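Arsenate reductase (arsC) (Archaeoglobus fulgidus, PDB 1Y1L) probably reduces arsenate to arsenite in arsenical resistance, using the low molecular weight phosphotyrosine phosphatase fold. Local coordinates at residues R12-M23 with V110-L121. Residues are numbered along the deposited sequence; the frame is centred on the assembly and turned at random.
Sequences RSVMAEALFNAM and VLAEIEERVKKL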
loop_
_atom_site.group_PDB
_atom_site.type_symbol
_atom_site.label_atom_id
_atom_site.label_comp_id
_atom_site.label_asym_id
_atom_site.label_seq_id
_atom_site.Cartn_x
_atom_site.Cartn_y
_atom_site.Cartn_z
ATOM N N ARG A 12 12.485 -8.222 17.970
ATOM C CA ARG A 12 12.951 -8.354 16.587
ATOM C C ARG A 12 13.607 -7.093 16.031
ATOM O O ARG A 12 14.696 -7.139 15.466
ATOM C CB ARG A 12 11.792 -8.769 15.679
ATOM C CG ARG A 12 11.014 -9.935 16.218
ATOM C CD ARG A 12 10.324 -10.738 15.137
ATOM N NE ARG A 12 9.155 -10.082 14.555
ATOM C CZ ARG A 12 8.116 -9.608 15.240
ATOM N NH1 ARG A 12 7.100 -9.046 14.599
ATOM N NH2 ARG A 12 8.101 -9.658 16.565
ATOM N N SER A 13 12.918 -5.975 16.168
ATOM C CA SER A 13 13.419 -4.707 15.686
ATOM C C SER A 13 14.820 -4.543 16.211
ATOM O O SER A 13 15.776 -4.355 15.463
ATOM C CB SER A 13 12.539 -3.600 16.247
ATOM O OG SER A 13 11.189 -4.039 16.319
ATOM N N VAL A 14 14.928 -4.704 17.515
ATOM C CA VAL A 14 16.191 -4.570 18.202
ATOM C C VAL A 14 17.211 -5.634 17.825
ATOM O O VAL A 14 18.402 -5.368 17.845
ATOM C CB VAL A 14 15.985 -4.610 19.717
ATOM C CG1 VAL A 14 17.298 -4.329 20.424
ATOM C CG2 VAL A 14 14.895 -3.616 20.132
ATOM N N MET A 15 16.759 -6.853 17.568
ATOM C CA MET A 15 17.686 -7.914 17.211
ATOM C C MET A 15 18.357 -7.614 15.886
ATOM O O MET A 15 19.586 -7.624 15.797
ATOM C CB MET A 15 16.986 -9.280 17.133
ATOM C CG MET A 15 16.562 -9.870 18.477
ATOM S SD MET A 15 15.663 -11.444 18.325
ATOM C CE MET A 15 16.212 -12.329 19.764
ATOM N N ALA A 16 17.550 -7.379 14.853
ATOM C CA ALA A 16 18.070 -7.096 13.520
ATOM C C ALA A 16 19.098 -5.962 13.531
ATOM O O ALA A 16 20.134 -6.051 12.860
ATOM C CB ALA A 16 16.939 -6.783 12.576
ATOM N N GLU A 17 18.802 -4.907 14.292
ATOM C CA GLU A 17 19.701 -3.769 14.403
ATOM C C GLU A 17 21.089 -4.213 14.845
ATOM O O GLU A 17 22.059 -4.073 14.104
ATOM C CB GLU A 17 19.135 -2.744 15.382
ATOM C CG GLU A 17 20.089 -1.639 15.737
ATOM C CD GLU A 17 19.465 -0.591 16.659
ATOM O OE1 GLU A 17 19.954 0.566 16.671
ATOM O OE2 GLU A 17 18.488 -0.917 17.380
ATOM N N ALA A 18 21.160 -4.776 16.050
ATOM C CA ALA A 18 22.408 -5.245 16.652
ATOM C C ALA A 18 23.191 -6.218 15.774
ATOM O O ALA A 18 24.421 -6.149 15.713
ATOM C CB ALA A 18 22.125 -5.865 18.009
ATOM N N LEU A 19 22.491 -7.149 15.140
ATOM C CA LEU A 19 23.136 -8.116 14.267
ATOM C C LEU A 19 23.677 -7.459 12.998
ATOM O O LEU A 19 24.742 -7.831 12.479
ATOM C CB LEU A 19 22.143 -9.202 13.904
ATOM C CG LEU A 19 21.841 -10.095 15.089
ATOM C CD1 LEU A 19 20.591 -10.859 14.801
ATOM C CD2 LEU A 19 22.998 -11.044 15.335
ATOM N N PHE A 20 22.889 -6.530 12.468
ATOM C CA PHE A 20 23.254 -5.795 11.273
ATOM C C PHE A 20 24.586 -5.100 11.534
ATOM O O PHE A 20 25.577 -5.345 10.843
ATOM C CB PHE A 20 22.170 -4.753 10.958
ATOM C CG PHE A 20 22.358 -4.070 9.651
ATOM C CD1 PHE A 20 21.765 -4.570 8.509
ATOM C CD2 PHE A 20 23.178 -2.974 9.551
ATOM C CE1 PHE A 20 21.992 -3.990 7.286
ATOM C CE2 PHE A 20 23.414 -2.386 8.340
ATOM C CZ PHE A 20 22.821 -2.895 7.198
ATOM N N ASN A 21 24.590 -4.249 12.553
ATOM C CA ASN A 21 25.765 -3.487 12.942
ATOM C C ASN A 21 27.024 -4.331 13.146
ATOM O O ASN A 21 28.140 -3.871 12.898
ATOM C CB ASN A 21 25.469 -2.697 14.214
ATOM C CG ASN A 21 24.487 -1.582 13.991
ATOM O OD1 ASN A 21 23.791 -1.148 14.909
ATOM N ND2 ASN A 21 24.451 -1.075 12.772
ATOM N N ALA A 22 26.858 -5.543 13.658
ATOM C CA ALA A 22 27.998 -6.426 13.879
ATOM C C ALA A 22 28.471 -7.068 12.572
ATOM O O ALA A 22 29.512 -7.719 12.539
ATOM C CB ALA A 22 27.636 -7.504 14.892
ATOM N N MET A 23 27.709 -6.885 11.500
ATOM C CA MET A 23 28.067 -7.472 10.220
ATOM C C MET A 23 28.375 -6.462 9.133
ATOM O O MET A 23 29.150 -6.753 8.226
ATOM C CB MET A 23 26.964 -8.405 9.752
ATOM C CG MET A 23 26.713 -9.544 10.706
ATOM S SD MET A 23 25.645 -10.770 9.995
ATOM C CE MET A 23 24.184 -10.462 10.916
ATOM N N VAL A 110 13.873 -17.142 16.402
ATOM C CA VAL A 110 13.583 -15.855 15.778
ATOM C C VAL A 110 14.888 -15.118 15.533
ATOM O O VAL A 110 15.058 -14.469 14.508
ATOM C CB VAL A 110 12.677 -14.993 16.675
ATOM C CG1 VAL A 110 12.643 -13.559 16.192
ATOM C CG2 VAL A 110 11.284 -15.576 16.696
ATOM N N LEU A 111 15.807 -15.221 16.482
ATOM C CA LEU A 111 17.097 -14.565 16.365
ATOM C C LEU A 111 17.849 -15.068 15.146
ATOM O O LEU A 111 18.446 -14.282 14.412
ATOM C CB LEU A 111 17.939 -14.831 17.612
ATOM C CG LEU A 111 19.330 -14.205 17.600
ATOM C CD1 LEU A 111 19.173 -12.708 17.563
ATOM C CD2 LEU A 111 20.121 -14.615 18.827
ATOM N N ALA A 112 17.851 -16.386 14.965
ATOM C CA ALA A 112 18.550 -17.005 13.858
ATOM C C ALA A 112 18.014 -16.567 12.515
ATOM O O ALA A 112 18.804 -16.274 11.621
ATOM C CB ALA A 112 18.500 -18.502 13.969
ATOM N N GLU A 113 16.690 -16.559 12.348
ATOM C CA GLU A 113 16.086 -16.151 11.079
ATOM C C GLU A 113 16.474 -14.742 10.740
ATOM O O GLU A 113 16.816 -14.443 9.606
ATOM C CB GLU A 113 14.574 -16.236 11.133
ATOM C CG GLU A 113 14.037 -17.625 10.904
ATOM C CD GLU A 113 12.592 -17.609 10.451
ATOM O OE1 GLU A 113 12.315 -17.022 9.377
ATOM O OE2 GLU A 113 11.737 -18.184 11.164
ATOM N N ILE A 114 16.351 -13.861 11.719
ATOM C CA ILE A 114 16.728 -12.474 11.536
ATOM C C ILE A 114 18.193 -12.397 11.098
ATOM O O ILE A 114 18.551 -11.586 10.255
ATOM C CB ILE A 114 16.550 -11.701 12.843
ATOM C CG1 ILE A 114 15.078 -11.700 13.251
ATOM C CG2 ILE A 114 17.052 -10.279 12.688
ATOM C CD1 ILE A 114 14.801 -10.868 14.483
ATOM N N GLU A 115 19.021 -13.263 11.679
ATOM C CA GLU A 115 20.449 -13.327 11.389
ATOM C C GLU A 115 20.715 -13.804 9.976
ATOM O O GLU A 115 21.597 -13.291 9.306
ATOM C CB GLU A 115 21.157 -14.243 12.395
ATOM C CG GLU A 115 22.681 -14.142 12.362
ATOM C CD GLU A 115 23.363 -14.916 13.477
ATOM O OE1 GLU A 115 22.906 -16.030 13.794
ATOM O OE2 GLU A 115 24.364 -14.418 14.033
ATOM N N GLU A 116 19.998 -14.837 9.554
ATOM C CA GLU A 116 20.145 -15.379 8.211
ATOM C C GLU A 116 19.749 -14.303 7.213
ATOM O O GLU A 116 20.318 -14.209 6.125
ATOM C CB GLU A 116 19.220 -16.580 8.026
ATOM C CG GLU A 116 19.203 -17.136 6.609
ATOM C CD GLU A 116 17.817 -17.603 6.169
ATOM O OE1 GLU A 116 17.417 -18.726 6.532
ATOM O OE2 GLU A 116 17.119 -16.850 5.454
ATOM N N ARG A 117 18.736 -13.527 7.578
ATOM C CA ARG A 117 18.237 -12.470 6.721
ATOM C C ARG A 117 19.134 -11.249 6.731
ATOM O O ARG A 117 19.340 -10.636 5.688
ATOM C CB ARG A 117 16.792 -12.102 7.088
ATOM C CG ARG A 117 15.812 -13.247 6.833
ATOM C CD ARG A 117 14.371 -12.917 7.174
ATOM N NE ARG A 117 13.631 -12.381 6.031
ATOM C CZ ARG A 117 12.348 -12.641 5.775
ATOM N NH1 ARG A 117 11.765 -12.100 4.716
ATOM N NH2 ARG A 117 11.647 -13.446 6.568
ATOM N N VAL A 118 19.648 -10.872 7.897
ATOM C CA VAL A 118 20.530 -9.714 7.970
ATOM C C VAL A 118 21.817 -10.016 7.213
ATOM O O VAL A 118 22.288 -9.198 6.437
ATOM C CB VAL A 118 20.847 -9.313 9.426
ATOM C CG1 VAL A 118 21.934 -8.258 9.456
ATOM C CG2 VAL A 118 19.601 -8.753 10.097
ATOM N N LYS A 119 22.369 -11.200 7.447
ATOM C CA LYS A 119 23.593 -11.657 6.795
ATOM C C LYS A 119 23.437 -11.530 5.287
ATOM O O LYS A 119 24.292 -10.963 4.609
ATOM C CB LYS A 119 23.850 -13.117 7.182
ATOM C CG LYS A 119 25.045 -13.791 6.542
ATOM C CD LYS A 119 25.283 -15.132 7.217
ATOM C CE LYS A 119 26.373 -15.930 6.530
ATOM N NZ LYS A 119 25.967 -16.362 5.156
ATOM N N LYS A 120 22.343 -12.081 4.779
ATOM C CA LYS A 120 22.031 -12.037 3.361
ATOM C C LYS A 120 21.879 -10.572 2.896
ATOM O O LYS A 120 22.488 -10.158 1.902
ATOM C CB LYS A 120 20.743 -12.830 3.121
ATOM C CG LYS A 120 20.343 -12.969 1.674
ATOM C CD LYS A 120 18.970 -13.621 1.539
ATOM C CE LYS A 120 18.441 -13.496 0.108
ATOM N NZ LYS A 120 17.069 -14.053 -0.049
ATOM N N LEU A 121 21.084 -9.797 3.635
ATOM C CA LEU A 121 20.834 -8.384 3.332
ATOM C C LEU A 121 22.096 -7.543 3.307
ATOM O O LEU A 121 22.176 -6.575 2.563
ATOM C CB LEU A 121 19.862 -7.769 4.351
ATOM C CG LEU A 121 19.626 -6.252 4.273
ATOM C CD1 LEU A 121 19.018 -5.881 2.924
ATOM C CD2 LEU A 121 18.734 -5.781 5.408
#
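Helix 12-21 and the 110-121 part of helix 106-121 run in the same general direction, their axes 9.3 Å apart at closest approach and crossing at -44°, with Ala16 set against Ile114 and Phe20 against Val118. Ile114 is the central knob. Its side chain sits in a hole formed by Arg12, Met15, Ala16 and Leu19. The two branches divide the work: CG2 of Ile114 rests on CB of Ala16 at 3.5 Å, while CD1 of Ile114 reaches CB of Met15 at 3.8 Å. The small side chain of Ala16 is consistent with the close backbone approach here. The end of the Leu111 side chain bends toward helix 12-21, and its CD1 meets CD1 of Leu19 at 3.6 Å. Met15 crosses Leu111 at about a right angle, and its CE methyl lies 3.7 Å from the same CD1 of Leu111. Val110 packs through CG1 on the aliphatic part of Arg12, whose NH1 is salt-bridged to Glu78. Toward the other end, CG1 of Val118 stands anti to its backbone N (chi1 171°). This directs CG1 of Val118 to the backbone of Phe20, and the same CG1 lies 3.5 Å from CE of Met23. CD2 of Leu121 comes to the edge of the Phe20 ring, near its plane, 4.2 Å from CE1 of Phe20. The SD of Met23 lies across the start of the Lys119 side chain. Glu115 passes Leu19 with its carboxylate, but the charge is paired with Arg51. Beyond this interface, Ala16 and Phe20 also touch strand 2-6, and Met15 touches helix 42-49. The contact thus joins two helices of the parallel alpha/beta fold shared with low molecular weight phosphotyrosine phosphatases. Its chemistry is apolar: methyl and thioether groups make up most of it, and the charged ends of Arg12 and Glu115 find partners outside the helix pair.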